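PDB 3JTX: aminotransferase, which probably catalyses pyridoxal 5'-phosphate-dependent transfer of amino groups between amino acids and 2-oxo acids, as a class I and II aminotransferase. Local coordinates for residues 33-38 with 385-390; 69-74 with 94-99; 105-110 with 169-174; 161-166 with 198-203; 340-345 with 351-356. All coordinates share one frame; numbering follows the deposited sequence.

Interaction 1 of 5, residues 33-38 with 385-390; sequences VPLHIG and VKAAED
Next to Ala387, the helix residue that meets Val33 and Leu35, Lys386 NZ donates to Asp390 OD2 at 2.8 Å. This salt bridge spans one helical turn and uses the syn lone pair, on the side of OD2 nearer the other carboxylate oxygen. The lysine chain is extended until its last torsion (chi4 -73°), which swings the ammonium back over the turn. The same two residues are linked through the backbone, Asp390 N to Lys386 O, at 2.9 Å. No hydrogen bond joins the two segments, which are held here by methyl contacts alone. Ala387 CB lies 4.0 Å from Leu35 CD1 and 4.3 Å from Val33 CG1, so a single methyl serves both Val33 and Leu35. In Leu35 the CG atom stands opposite the carbonyl carbon (chi1 -50°), and CD1 then extends away from CA (chi2 177°) to meet the helix. The contact belongs to the smaller domain of a fold type I aminotransferase, where residues from near the N terminus join the C-terminal part: strand 33-34 pairs in parallel with strand 351-352. Leu35 and Asp390 both also pack on Ile351, while Val385 and Ala388 address helix 294-314. Further along the segment, His36 O accepts from Arg374 NH2, and Gly38 N donates to a sulfonate oxygen of a MES molecule, probably from the crystallisation liquor.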
# COMPACT_ATOMS: atom_id res chain seq x y z
N VAL A 33 -9.79 -23.71 20.87
CA VAL A 33 -8.71 -22.91 21.47
C VAL A 33 -7.70 -22.55 20.36
O VAL A 33 -6.92 -23.41 19.92
CB VAL A 33 -8.00 -23.66 22.61
CG1 VAL A 33 -7.02 -22.75 23.33
CG2 VAL A 33 -9.01 -24.22 23.64
N PRO A 34 -7.75 -21.31 19.87
CA PRO A 34 -6.97 -20.96 18.69
C PRO A 34 -5.53 -20.60 19.05
O PRO A 34 -5.25 -19.45 19.37
CB PRO A 34 -7.71 -19.75 18.12
CG PRO A 34 -8.25 -19.07 19.32
CD PRO A 34 -8.67 -20.21 20.25
N LEU A 35 -4.64 -21.59 19.02
CA LEU A 35 -3.21 -21.32 19.26
C LEU A 35 -2.40 -21.39 17.97
O LEU A 35 -1.16 -21.31 17.99
CB LEU A 35 -2.64 -22.30 20.28
CG LEU A 35 -3.41 -22.47 21.60
CD1 LEU A 35 -2.73 -23.51 22.44
CD2 LEU A 35 -3.57 -21.16 22.39
N HIS A 36 -3.11 -21.50 16.85
CA HIS A 36 -2.50 -21.71 15.54
C HIS A 36 -2.22 -20.43 14.74
O HIS A 36 -1.52 -20.50 13.73
CB HIS A 36 -3.37 -22.64 14.69
CG HIS A 36 -4.75 -22.11 14.41
ND1 HIS A 36 -5.56 -21.57 15.40
CD2 HIS A 36 -5.48 -22.07 13.27
CE1 HIS A 36 -6.71 -21.20 14.86
NE2 HIS A 36 -6.69 -21.50 13.57
N ILE A 37 -2.78 -19.29 15.14
CA ILE A 37 -2.72 -18.06 14.32
C ILE A 37 -1.65 -17.09 14.84
O ILE A 37 -1.51 -16.91 16.02
CB ILE A 37 -4.10 -17.34 14.25
CG1 ILE A 37 -5.17 -18.28 13.70
CG2 ILE A 37 -4.01 -16.10 13.32
CD1 ILE A 37 -6.62 -17.72 13.74
N GLY A 38 -0.88 -16.49 13.95
CA GLY A 38 0.25 -15.66 14.36
C GLY A 38 -0.11 -14.18 14.41
O GLY A 38 0.50 -13.37 13.70
N VAL A 385 -2.95 -21.65 30.06
CA VAL A 385 -2.58 -22.57 31.12
C VAL A 385 -3.42 -23.84 31.03
O VAL A 385 -2.88 -24.95 31.10
CB VAL A 385 -2.75 -21.91 32.51
CG1 VAL A 385 -2.77 -22.96 33.64
CG2 VAL A 385 -1.65 -20.89 32.72
N LYS A 386 -4.73 -23.68 30.86
CA LYS A 386 -5.61 -24.84 30.69
C LYS A 386 -5.24 -25.64 29.44
O LYS A 386 -5.26 -26.86 29.47
CB LYS A 386 -7.07 -24.43 30.59
CG LYS A 386 -7.98 -25.61 30.33
CD LYS A 386 -9.44 -25.24 30.39
CE LYS A 386 -10.31 -26.50 30.43
NZ LYS A 386 -10.33 -27.19 29.12
N ALA A 387 -4.93 -24.95 28.35
CA ALA A 387 -4.48 -25.63 27.13
C ALA A 387 -3.22 -26.45 27.40
O ALA A 387 -3.13 -27.62 27.00
CB ALA A 387 -4.25 -24.62 26.00
N ALA A 388 -2.25 -25.87 28.11
CA ALA A 388 -0.99 -26.55 28.40
C ALA A 388 -1.24 -27.82 29.23
O ALA A 388 -0.70 -28.88 28.94
CB ALA A 388 -0.01 -25.61 29.11
N GLU A 389 -2.08 -27.68 30.24
CA GLU A 389 -2.47 -28.81 31.08
C GLU A 389 -3.16 -29.92 30.28
O GLU A 389 -2.86 -31.09 30.46
CB GLU A 389 -3.39 -28.33 32.21
CG GLU A 389 -2.66 -27.52 33.27
CD GLU A 389 -3.59 -26.83 34.24
OE1 GLU A 389 -4.83 -26.81 34.00
OE2 GLU A 389 -3.10 -26.29 35.26
N ASP A 390 -4.07 -29.53 29.40
CA ASP A 390 -4.79 -30.50 28.58
C ASP A 390 -3.85 -31.20 27.59
O ASP A 390 -3.97 -32.40 27.39
CB ASP A 390 -5.97 -29.82 27.85
CG ASP A 390 -7.08 -29.37 28.81
OD1 ASP A 390 -7.11 -29.83 29.97
OD2 ASP A 390 -7.92 -28.53 28.42

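Interaction 2 of 5, residues 69-74 with 94-99; sequences PELRQA and ILPVLG
Arg72 lays CG and CD against Ile94 O and Pro96 because CG stands beside its backbone N (chi1 -75°) and the chain runs on extended through chi2; the bend at chi3 (-86°) then turns the guanidinium off toward other carbonyls. Leu71 takes the other course, its CG opposite the backbone N, which carries CD2 forward to Pro96 CB at 3.7 Å. The stem of Arg72 lies over the strand: CD is 3.2 Å from Ile94 O, a close packing contact and not a hydrogen bond, while CG is 4.1 Å from Pro96 CD. In return, Ile94 CD1 comes to 3.5 Å from Arg72 O. The guanidinium is anchored elsewhere, with NE, NH1 and NH2 donating to the backbone oxygens of Ala66, Ala90 and Gly67. Three carbonyls thus fix its rotation and leave the methylenes to pack. Helix 69-74 passes strand 94-97 nearly at a right angle, with 104° between their directions and 8.4 Å between axes. Ile94 continues the packing onto Cys75, Ala76 and Leu79 of helix 69-82. The strand is outermost within this chain in the seven-stranded sheet of the large domain, antiparallel to strand 255-259; helix 280-291 packs on Leu71, and helix 261-274 takes Leu95 and Val97.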
# COMPACT_ATOMS: atom_id res chain seq x y z
N PRO A 69 8.33 15.08 9.28
CA PRO A 69 9.59 15.06 10.01
C PRO A 69 9.44 14.52 11.44
O PRO A 69 10.29 13.77 11.90
CB PRO A 69 9.99 16.54 10.05
CG PRO A 69 9.37 17.15 8.85
CD PRO A 69 8.09 16.38 8.61
N GLU A 70 8.37 14.92 12.13
CA GLU A 70 8.19 14.50 13.52
C GLU A 70 7.90 13.00 13.68
O GLU A 70 8.23 12.42 14.70
CB GLU A 70 7.15 15.38 14.26
CG GLU A 70 5.76 15.46 13.63
CD GLU A 70 5.57 16.67 12.69
OE1 GLU A 70 6.47 16.96 11.87
OE2 GLU A 70 4.51 17.33 12.79
N LEU A 71 7.33 12.34 12.67
CA LEU A 71 7.21 10.87 12.73
C LEU A 71 8.58 10.21 12.54
O LEU A 71 8.92 9.28 13.28
CB LEU A 71 6.21 10.32 11.71
CG LEU A 71 6.16 8.79 11.56
CD1 LEU A 71 5.85 8.13 12.91
CD2 LEU A 71 5.13 8.40 10.49
N ARG A 72 9.36 10.64 11.56
CA ARG A 72 10.68 10.04 11.36
C ARG A 72 11.57 10.25 12.60
O ARG A 72 12.35 9.37 12.99
CB ARG A 72 11.33 10.53 10.06
CG ARG A 72 10.70 9.88 8.82
CD ARG A 72 11.28 10.35 7.51
NE ARG A 72 10.61 11.57 7.07
CZ ARG A 72 11.13 12.79 7.13
NH1 ARG A 72 12.34 13.00 7.60
NH2 ARG A 72 10.42 13.81 6.71
N GLN A 73 11.41 11.40 13.25
CA GLN A 73 12.17 11.72 14.45
C GLN A 73 11.73 10.88 15.65
O GLN A 73 12.57 10.47 16.47
CB GLN A 73 12.13 13.23 14.76
CG GLN A 73 13.09 13.65 15.86
CD GLN A 73 14.54 13.35 15.51
OE1 GLN A 73 14.99 13.66 14.42
NE2 GLN A 73 15.27 12.76 16.45
N ALA A 74 10.43 10.61 15.75
CA ALA A 74 9.92 9.71 16.79
C ALA A 74 10.52 8.30 16.63
O ALA A 74 10.89 7.65 17.61
CB ALA A 74 8.40 9.63 16.75
N ILE A 94 15.42 6.73 7.58
CA ILE A 94 14.14 6.20 8.06
C ILE A 94 13.01 6.55 7.09
O ILE A 94 12.84 7.71 6.72
CB ILE A 94 13.80 6.78 9.44
CG1 ILE A 94 14.92 6.49 10.43
CG2 ILE A 94 12.43 6.24 9.94
CD1 ILE A 94 14.66 6.93 11.87
N LEU A 95 12.21 5.56 6.68
CA LEU A 95 10.93 5.84 5.99
C LEU A 95 9.79 5.17 6.74
O LEU A 95 9.88 4.00 7.12
CB LEU A 95 10.92 5.31 4.54
CG LEU A 95 11.83 5.98 3.52
CD1 LEU A 95 11.73 5.26 2.13
CD2 LEU A 95 11.51 7.51 3.43
N PRO A 96 8.69 5.91 6.95
CA PRO A 96 7.51 5.19 7.46
C PRO A 96 6.89 4.27 6.40
O PRO A 96 6.94 4.56 5.19
CB PRO A 96 6.55 6.32 7.83
CG PRO A 96 6.96 7.48 6.99
CD PRO A 96 8.40 7.32 6.62
N VAL A 97 6.28 3.18 6.86
CA VAL A 97 5.64 2.23 5.95
C VAL A 97 4.27 1.82 6.49
O VAL A 97 4.03 1.89 7.69
CB VAL A 97 6.52 0.99 5.72
CG1 VAL A 97 7.86 1.37 5.06
CG2 VAL A 97 6.76 0.24 7.05
N LEU A 98 3.39 1.37 5.60
CA LEU A 98 1.99 1.09 5.97
C LEU A 98 1.86 -0.37 6.40
O LEU A 98 1.14 -1.17 5.77
CB LEU A 98 1.05 1.43 4.80
CG LEU A 98 1.29 2.82 4.16
CD1 LEU A 98 0.23 3.12 3.09
CD2 LEU A 98 1.31 3.93 5.24
N GLY A 99 2.58 -0.71 7.47
CA GLY A 99 2.79 -2.09 7.87
C GLY A 99 4.01 -2.66 7.18
O GLY A 99 4.35 -2.25 6.06

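Interaction 3 of 5, residues 105-110 with 169-174; sequences FSFVQT and TKLVFV
Phe107 and Val108 of helix 100-111 pack on Leu171 and Phe173 of strand 169-175, an interior strand of the seven-stranded sheet in the large domain of the fold type I aminotransferases. The tight part consists of two separate touches. Val108 CG2 reaches Phe173 CZ at 3.5 Å, the two side chains crossing at about a right angle. Leu171 CD1 sits at the edge of the Phe107 ring, near its plane, 3.7 Å from CE2; Phe107 has CG opposite its backbone N (chi1 -171°), which sends the ring to the strand. Leu171 also serves its own strand, with CD2 centred 3.7 Å above a face of the Phe173 ring; its chi2 of 141° is far from a staggered value. The backbones themselves stay apart, the nearest CA atoms, of Val108 and Leu171, being 8.0 Å from each other, and these two side chains do not touch. The looser, solvent side is marked by Lys170, which is exposed, and Gln109, partly so. Tyr133 stacks on Phe173, Phe267 meets Phe107 edge-to-face, and Tyr270 of the second subunit meets Phe105 edge-to-face. Within the helix, Phe105 O accepts from both Gln109 N and Gln109 NE2, the latter at 3.1 Å with NE2 over the Phe105 ring. Two residues on from Phe105 O, Phe107 O accepts from Thr110 OG1 at 2.7 Å, in the carbonyl plane and on a lone pair.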
# COMPACT_ATOMS: atom_id res chain seq x y z
N PHE A 105 7.34 -6.49 0.67
CA PHE A 105 6.94 -6.87 -0.68
C PHE A 105 7.48 -5.90 -1.73
O PHE A 105 8.14 -6.30 -2.70
CB PHE A 105 5.42 -6.97 -0.81
CG PHE A 105 4.97 -7.41 -2.19
CD1 PHE A 105 4.85 -8.75 -2.50
CD2 PHE A 105 4.71 -6.48 -3.18
CE1 PHE A 105 4.47 -9.18 -3.79
CE2 PHE A 105 4.31 -6.89 -4.48
CZ PHE A 105 4.21 -8.24 -4.77
N SER A 106 7.21 -4.61 -1.54
CA SER A 106 7.65 -3.61 -2.51
C SER A 106 9.17 -3.50 -2.58
O SER A 106 9.72 -3.37 -3.68
CB SER A 106 7.01 -2.25 -2.23
OG SER A 106 7.30 -1.79 -0.93
N PHE A 107 9.87 -3.58 -1.45
CA PHE A 107 11.31 -3.51 -1.50
C PHE A 107 11.90 -4.64 -2.36
O PHE A 107 12.75 -4.41 -3.21
CB PHE A 107 11.97 -3.47 -0.12
CG PHE A 107 13.44 -3.18 -0.20
CD1 PHE A 107 13.88 -1.91 -0.57
CD2 PHE A 107 14.38 -4.18 -0.01
CE1 PHE A 107 15.22 -1.64 -0.74
CE2 PHE A 107 15.74 -3.91 -0.16
CZ PHE A 107 16.16 -2.66 -0.52
N VAL A 108 11.40 -5.84 -2.16
CA VAL A 108 11.82 -7.00 -2.96
C VAL A 108 11.58 -6.76 -4.46
O VAL A 108 12.47 -7.02 -5.29
CB VAL A 108 11.13 -8.28 -2.47
CG1 VAL A 108 11.34 -9.45 -3.46
CG2 VAL A 108 11.64 -8.63 -1.09
N GLN A 109 10.41 -6.22 -4.81
CA GLN A 109 10.14 -5.96 -6.24
C GLN A 109 11.22 -5.06 -6.86
O GLN A 109 11.67 -5.32 -7.98
CB GLN A 109 8.75 -5.35 -6.49
CG GLN A 109 7.57 -6.11 -5.93
CD GLN A 109 7.66 -7.61 -6.14
OE1 GLN A 109 7.55 -8.11 -7.27
NE2 GLN A 109 7.84 -8.36 -5.04
N THR A 110 11.65 -4.03 -6.13
CA THR A 110 12.69 -3.11 -6.62
C THR A 110 14.08 -3.76 -6.74
O THR A 110 14.90 -3.34 -7.56
CB THR A 110 12.84 -1.87 -5.72
OG1 THR A 110 13.56 -2.22 -4.52
CG2 THR A 110 11.48 -1.26 -5.34
N THR A 169 22.80 -14.02 -5.61
CA THR A 169 21.89 -13.63 -4.54
C THR A 169 21.85 -12.12 -4.35
O THR A 169 22.88 -11.50 -4.08
CB THR A 169 22.24 -14.34 -3.21
OG1 THR A 169 22.04 -15.75 -3.36
CG2 THR A 169 21.37 -13.82 -2.04
N LYS A 170 20.66 -11.54 -4.45
CA LYS A 170 20.49 -10.09 -4.38
C LYS A 170 20.06 -9.61 -3.01
O LYS A 170 20.28 -8.45 -2.66
CB LYS A 170 19.46 -9.63 -5.43
CG LYS A 170 19.74 -10.10 -6.87
CD LYS A 170 21.07 -9.58 -7.41
CE LYS A 170 21.43 -10.24 -8.73
NZ LYS A 170 22.85 -9.95 -9.15
N LEU A 171 19.42 -10.49 -2.25
CA LEU A 171 18.89 -10.12 -0.95
C LEU A 171 18.81 -11.36 -0.07
O LEU A 171 18.58 -12.46 -0.57
CB LEU A 171 17.51 -9.47 -1.10
CG LEU A 171 16.82 -8.91 0.15
CD1 LEU A 171 16.09 -7.61 -0.14
CD2 LEU A 171 15.87 -9.95 0.76
N VAL A 172 19.06 -11.18 1.22
CA VAL A 172 18.89 -12.23 2.20
C VAL A 172 17.92 -11.70 3.25
O VAL A 172 18.07 -10.57 3.72
CB VAL A 172 20.26 -12.56 2.82
CG1 VAL A 172 20.12 -13.35 4.08
CG2 VAL A 172 21.15 -13.28 1.79
N PHE A 173 16.92 -12.50 3.62
CA PHE A 173 16.03 -12.15 4.75
C PHE A 173 16.56 -12.73 6.06
O PHE A 173 17.03 -13.87 6.09
CB PHE A 173 14.64 -12.75 4.56
CG PHE A 173 13.83 -12.12 3.48
CD1 PHE A 173 13.32 -10.85 3.65
CD2 PHE A 173 13.56 -12.81 2.31
CE1 PHE A 173 12.55 -10.26 2.66
CE2 PHE A 173 12.78 -12.23 1.32
CZ PHE A 173 12.28 -10.96 1.50
N VAL A 174 16.48 -11.95 7.13
CA VAL A 174 16.62 -12.44 8.50
C VAL A 174 15.32 -12.12 9.26
O VAL A 174 14.76 -11.04 9.10
CB VAL A 174 17.83 -11.80 9.22
CG1 VAL A 174 17.85 -12.18 10.72
CG2 VAL A 174 19.12 -12.20 8.54

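Interaction 4 of 5, residues 161-166 with 198-203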
# COMPACT_ATOMS: atom_id res chain seq x y z
N ILE A 161 23.68 -23.25 1.18
CA ILE A 161 23.52 -22.49 -0.05
C ILE A 161 24.84 -22.58 -0.82
O ILE A 161 25.89 -22.30 -0.27
CB ILE A 161 23.16 -21.00 0.22
CG1 ILE A 161 21.95 -20.87 1.16
CG2 ILE A 161 22.93 -20.25 -1.09
CD1 ILE A 161 20.66 -21.36 0.59
N SER A 162 24.79 -23.00 -2.08
CA SER A 162 26.00 -23.16 -2.89
C SER A 162 26.59 -21.82 -3.33
O SER A 162 25.91 -20.79 -3.31
CB SER A 162 25.69 -24.01 -4.12
OG SER A 162 24.79 -23.34 -4.98
N GLU A 163 27.86 -21.83 -3.74
CA GLU A 163 28.54 -20.64 -4.24
C GLU A 163 27.84 -20.11 -5.48
O GLU A 163 27.72 -18.90 -5.67
CB GLU A 163 30.01 -20.92 -4.60
CG GLU A 163 30.89 -21.35 -3.43
CD GLU A 163 32.26 -21.87 -3.88
OE1 GLU A 163 32.96 -21.16 -4.64
OE2 GLU A 163 32.62 -23.01 -3.48
N GLU A 164 27.37 -21.02 -6.33
CA GLU A 164 26.64 -20.67 -7.54
C GLU A 164 25.40 -19.82 -7.23
O GLU A 164 25.16 -18.79 -7.87
CB GLU A 164 26.23 -21.94 -8.30
CG GLU A 164 25.77 -21.70 -9.74
CD GLU A 164 24.29 -21.25 -9.88
OE1 GLU A 164 23.44 -21.65 -9.05
OE2 GLU A 164 24.00 -20.49 -10.84
N VAL A 165 24.63 -20.24 -6.23
CA VAL A 165 23.49 -19.44 -5.79
C VAL A 165 23.95 -18.13 -5.15
O VAL A 165 23.43 -17.07 -5.48
CB VAL A 165 22.63 -20.21 -4.79
CG1 VAL A 165 21.50 -19.32 -4.23
CG2 VAL A 165 22.05 -21.47 -5.47
N TRP A 166 24.92 -18.20 -4.23
CA TRP A 166 25.40 -16.96 -3.58
C TRP A 166 25.79 -15.90 -4.59
O TRP A 166 25.48 -14.73 -4.40
CB TRP A 166 26.57 -17.21 -2.61
CG TRP A 166 26.17 -17.76 -1.29
CD1 TRP A 166 26.56 -18.95 -0.76
CD2 TRP A 166 25.28 -17.16 -0.34
NE1 TRP A 166 25.96 -19.14 0.47
CE2 TRP A 166 25.18 -18.05 0.75
CE3 TRP A 166 24.57 -15.96 -0.30
CZ2 TRP A 166 24.38 -17.78 1.87
CZ3 TRP A 166 23.77 -15.69 0.81
CH2 TRP A 166 23.68 -16.60 1.87
N ASP A 198 29.97 -9.21 2.65
CA ASP A 198 31.22 -8.64 2.12
C ASP A 198 31.72 -9.45 0.95
O ASP A 198 32.30 -8.90 0.04
CB ASP A 198 32.32 -8.58 3.20
CG ASP A 198 32.05 -7.51 4.23
OD1 ASP A 198 31.31 -6.57 3.93
OD2 ASP A 198 32.58 -7.60 5.35
N LYS A 199 31.50 -10.75 0.99
CA LYS A 199 31.97 -11.63 -0.07
C LYS A 199 31.10 -11.49 -1.34
O LYS A 199 31.63 -11.41 -2.45
CB LYS A 199 31.95 -13.07 0.44
CG LYS A 199 32.57 -14.09 -0.49
CD LYS A 199 33.01 -15.33 0.30
CE LYS A 199 33.42 -16.48 -0.60
NZ LYS A 199 34.66 -16.18 -1.37
N TYR A 200 29.78 -11.44 -1.16
CA TYR A 200 28.84 -11.58 -2.29
C TYR A 200 28.00 -10.34 -2.61
O TYR A 200 27.42 -10.27 -3.69
CB TYR A 200 27.90 -12.76 -2.05
CG TYR A 200 28.60 -14.08 -2.03
CD1 TYR A 200 29.24 -14.56 -3.17
CD2 TYR A 200 28.61 -14.87 -0.89
CE1 TYR A 200 29.88 -15.77 -3.16
CE2 TYR A 200 29.24 -16.10 -0.88
CZ TYR A 200 29.88 -16.54 -2.02
OH TYR A 200 30.53 -17.75 -2.04
N GLY A 201 27.90 -9.38 -1.69
CA GLY A 201 27.30 -8.08 -2.01
C GLY A 201 25.78 -7.94 -2.01
O GLY A 201 25.25 -6.92 -2.49
N PHE A 202 25.06 -8.91 -1.46
CA PHE A 202 23.60 -8.83 -1.35
C PHE A 202 23.18 -7.79 -0.29
O PHE A 202 23.98 -7.38 0.54
CB PHE A 202 22.98 -10.19 -0.98
CG PHE A 202 23.61 -10.83 0.23
CD1 PHE A 202 23.25 -10.43 1.51
CD2 PHE A 202 24.54 -11.86 0.08
CE1 PHE A 202 23.84 -11.03 2.62
CE2 PHE A 202 25.12 -12.46 1.19
CZ PHE A 202 24.77 -12.04 2.46
N ILE A 203 21.90 -7.41 -0.33
CA ILE A 203 21.28 -6.54 0.64
C ILE A 203 20.74 -7.42 1.74
O ILE A 203 20.28 -8.53 1.46
CB ILE A 203 20.12 -5.75 -0.02
CG1 ILE A 203 20.68 -4.76 -1.02
CG2 ILE A 203 19.25 -5.05 1.01
CD1 ILE A 203 19.66 -4.28 -2.06
O HOH W 1 32.22 -18.17 -4.15
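Trp166 and Tyr200 bring their CA atoms to 6.5 Å, where the short helix 163-167 passes the end of helix 187-200. Ser162 is the N-cap of the first helix, its OG accepting a weak bond from Val165 N at 3.3 Å. Gly201 ends the second with positive phi (81°), turning the chain through Phe202 into strand 203-207. Helix 187-200 is thereby the connecting helix of a beta-alpha-beta crossover between the parallel strands 169-175 and 203-207. Trp166, its CG opposite the carbonyl carbon, sets CB over the Tyr200 ring, 3.3 Å from the centroid and 10° off the normal, a CH-pi contact. Lys199 CG covers the opposite face, so the phenol ring is sandwiched between aliphatic carbons. The indole's five-membered ring lies nearly parallel to the phenol (9°), yet slid so far, with centroids 4.8 Å apart, that overlap is slight. Phe202 CG lies between its backbone N and carbonyl carbon, which turns the ring to the indole, CE2 to Trp166 CZ3 at 3.5 Å, completing an aromatic cluster. On the exposed side, a water in the plane of the Tyr200 ring bonds to its OH at 2.7 Å and donates to Glu163 OE1 at 3.1 Å. Apolar carbon thus fills the inner side, while phenol oxygen and carboxylate meet through water; Lys199, not in salt-bridge contact with Glu163, could add at most a diffuse attraction.

Interaction 5 of 5, residues 340-345 with 351-356; sequences AFARNL and IQVLPG
Ala342, Leu345 and Phe341 address Val353 from three directions. Ala342 CB points at the strand side and meets two partners, Pro355 CG at 3.7 Å and Val353 CG2 at 4.0 Å. Leu345 crosses Val353 at about a right angle, its CD1 lying 4.0 Å from CG1 and hardly farther from CG2. Phe341 offers an edge: CD2 stands 4.4 Å from Val353 CG2, with that methyl near the ring plane. The valine torsion (chi1 -56°) sets CG2 between the backbone N and carbonyl carbon, where Ala342 and Phe341 meet it, while Leu345 CD1 touches both branches. Farther down the helix, Leu345 CB packs beside Ile351 CB, where the backbones also join: Ile351 N donates to Leu345 O at 3.1 Å. The bond is fairly straight at the hydrogen (160°), but the nitrogen sits above the carbonyl plane, 50° out of it. This bond links helix 338-349 to the strand that follows its short connection. Ile391 of helix 381-394 packs on Phe341, Leu345 and Ile351, and the segment beyond the helix pairs first with strand 33-34, then with strand 372-376, in the smaller domain. Where helix and strand do not bond directly, a water bridges them, donating to Ala342 O at 2.7 Å and to Ile351 O at 2.7 Å while accepting from Val353 N at 3.1 Å. Three backbone groups are thereby satisfied at once, whereas Val353 O, buried against Ala342 CB, has no partner in the model, probably a local polar cost.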
# COMPACT_ATOMS: atom_id res chain seq x y z
N ALA A 340 -0.17 -35.61 13.12
CA ALA A 340 -0.92 -36.47 14.04
C ALA A 340 -1.11 -35.77 15.40
O ALA A 340 -2.15 -35.92 16.01
CB ALA A 340 -0.25 -37.83 14.22
N PHE A 341 -0.10 -34.99 15.82
CA PHE A 341 -0.18 -34.18 17.05
C PHE A 341 -1.33 -33.15 16.99
O PHE A 341 -2.18 -33.10 17.88
CB PHE A 341 1.16 -33.48 17.28
CG PHE A 341 1.36 -32.98 18.68
CD1 PHE A 341 1.80 -33.83 19.68
CD2 PHE A 341 1.15 -31.64 18.98
CE1 PHE A 341 1.99 -33.37 20.98
CE2 PHE A 341 1.35 -31.16 20.27
CZ PHE A 341 1.77 -32.03 21.27
N ALA A 342 -1.36 -32.36 15.93
CA ALA A 342 -2.40 -31.36 15.77
C ALA A 342 -3.78 -32.01 15.66
O ALA A 342 -4.76 -31.51 16.22
CB ALA A 342 -2.11 -30.47 14.55
N ARG A 343 -3.86 -33.13 14.94
CA ARG A 343 -5.12 -33.86 14.78
C ARG A 343 -5.63 -34.38 16.12
O ARG A 343 -6.82 -34.30 16.40
CB ARG A 343 -4.96 -35.00 13.78
CG ARG A 343 -4.99 -34.51 12.35
CD ARG A 343 -4.71 -35.61 11.36
NE ARG A 343 -4.91 -35.12 10.00
CZ ARG A 343 -4.45 -35.70 8.90
NH1 ARG A 343 -3.73 -36.81 8.94
NH2 ARG A 343 -4.71 -35.13 7.73
N ASN A 344 -4.73 -34.89 16.95
CA ASN A 344 -5.13 -35.42 18.28
C ASN A 344 -5.60 -34.31 19.23
O ASN A 344 -6.62 -34.46 19.94
CB ASN A 344 -3.97 -36.23 18.88
CG ASN A 344 -4.37 -37.02 20.11
OD1 ASN A 344 -5.45 -37.60 20.17
ND2 ASN A 344 -3.49 -37.05 21.11
N LEU A 345 -4.90 -33.19 19.24
CA LEU A 345 -5.29 -32.06 20.09
C LEU A 345 -6.65 -31.50 19.71
O LEU A 345 -7.41 -31.08 20.59
CB LEU A 345 -4.24 -30.94 20.05
CG LEU A 345 -2.87 -31.23 20.68
CD1 LEU A 345 -2.13 -29.91 20.93
CD2 LEU A 345 -2.96 -32.04 21.92
N ILE A 351 -8.24 -28.13 20.66
CA ILE A 351 -7.09 -27.22 20.68
C ILE A 351 -6.48 -27.16 19.28
O ILE A 351 -6.16 -28.19 18.69
CB ILE A 351 -6.01 -27.62 21.71
CG1 ILE A 351 -6.55 -27.55 23.16
CG2 ILE A 351 -4.76 -26.71 21.55
CD1 ILE A 351 -5.64 -28.27 24.20
N GLN A 352 -6.30 -25.94 18.77
CA GLN A 352 -5.73 -25.70 17.45
C GLN A 352 -4.25 -25.25 17.54
O GLN A 352 -3.94 -24.15 18.04
CB GLN A 352 -6.56 -24.64 16.72
CG GLN A 352 -8.04 -25.00 16.51
CD GLN A 352 -8.86 -23.81 16.02
OE1 GLN A 352 -9.11 -22.86 16.76
NE2 GLN A 352 -9.27 -23.86 14.76
N VAL A 353 -3.35 -26.11 17.08
CA VAL A 353 -1.93 -25.75 16.90
C VAL A 353 -1.54 -25.94 15.44
O VAL A 353 -2.23 -26.64 14.71
CB VAL A 353 -0.98 -26.56 17.83
CG1 VAL A 353 -1.39 -26.37 19.29
CG2 VAL A 353 -0.94 -28.04 17.45
N LEU A 354 -0.45 -25.33 15.01
CA LEU A 354 -0.06 -25.34 13.59
C LEU A 354 1.05 -26.37 13.31
O LEU A 354 2.18 -26.20 13.82
CB LEU A 354 0.41 -23.96 13.16
CG LEU A 354 0.50 -23.72 11.65
CD1 LEU A 354 -0.87 -23.86 10.98
CD2 LEU A 354 1.10 -22.36 11.34
N PRO A 355 0.76 -27.42 12.50
CA PRO A 355 1.83 -28.32 12.09
C PRO A 355 2.99 -27.56 11.46
O PRO A 355 2.80 -26.74 10.54
CB PRO A 355 1.12 -29.23 11.07
CG PRO A 355 -0.27 -29.27 11.54
CD PRO A 355 -0.54 -27.87 11.99
N GLY A 356 4.19 -27.78 11.98
CA GLY A 356 5.37 -27.02 11.53
C GLY A 356 5.66 -27.18 10.06
O GLY A 356 6.20 -26.26 9.42
O HOH W 2 -4.62 -28.88 16.56

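From the N terminus, residues 33-38 open the longest loop, which interaction 1 closes only at residues 385-390; the other four contacts fall within it. Interaction 2 closes early, tying helix 69-82 to strand 94-97, and interaction 3 then opens in the next helix. Interactions 3 and 4 cross: residues 161-166 precede strand 169-175 and residues 198-203 follow it, with Val172 and Lys170 bonded to Ile203 where they touch. Interaction 5 is a short, local closure, yet it adjoins interaction 1 through the parallel pairing of Gln352 with Val33 and Leu35. Interactions 2, 3 and 4 lie in the large domain, while interaction 1, with the strand pairing beside interaction 5, brings the N-terminal part to the C-terminal part in the smaller domain.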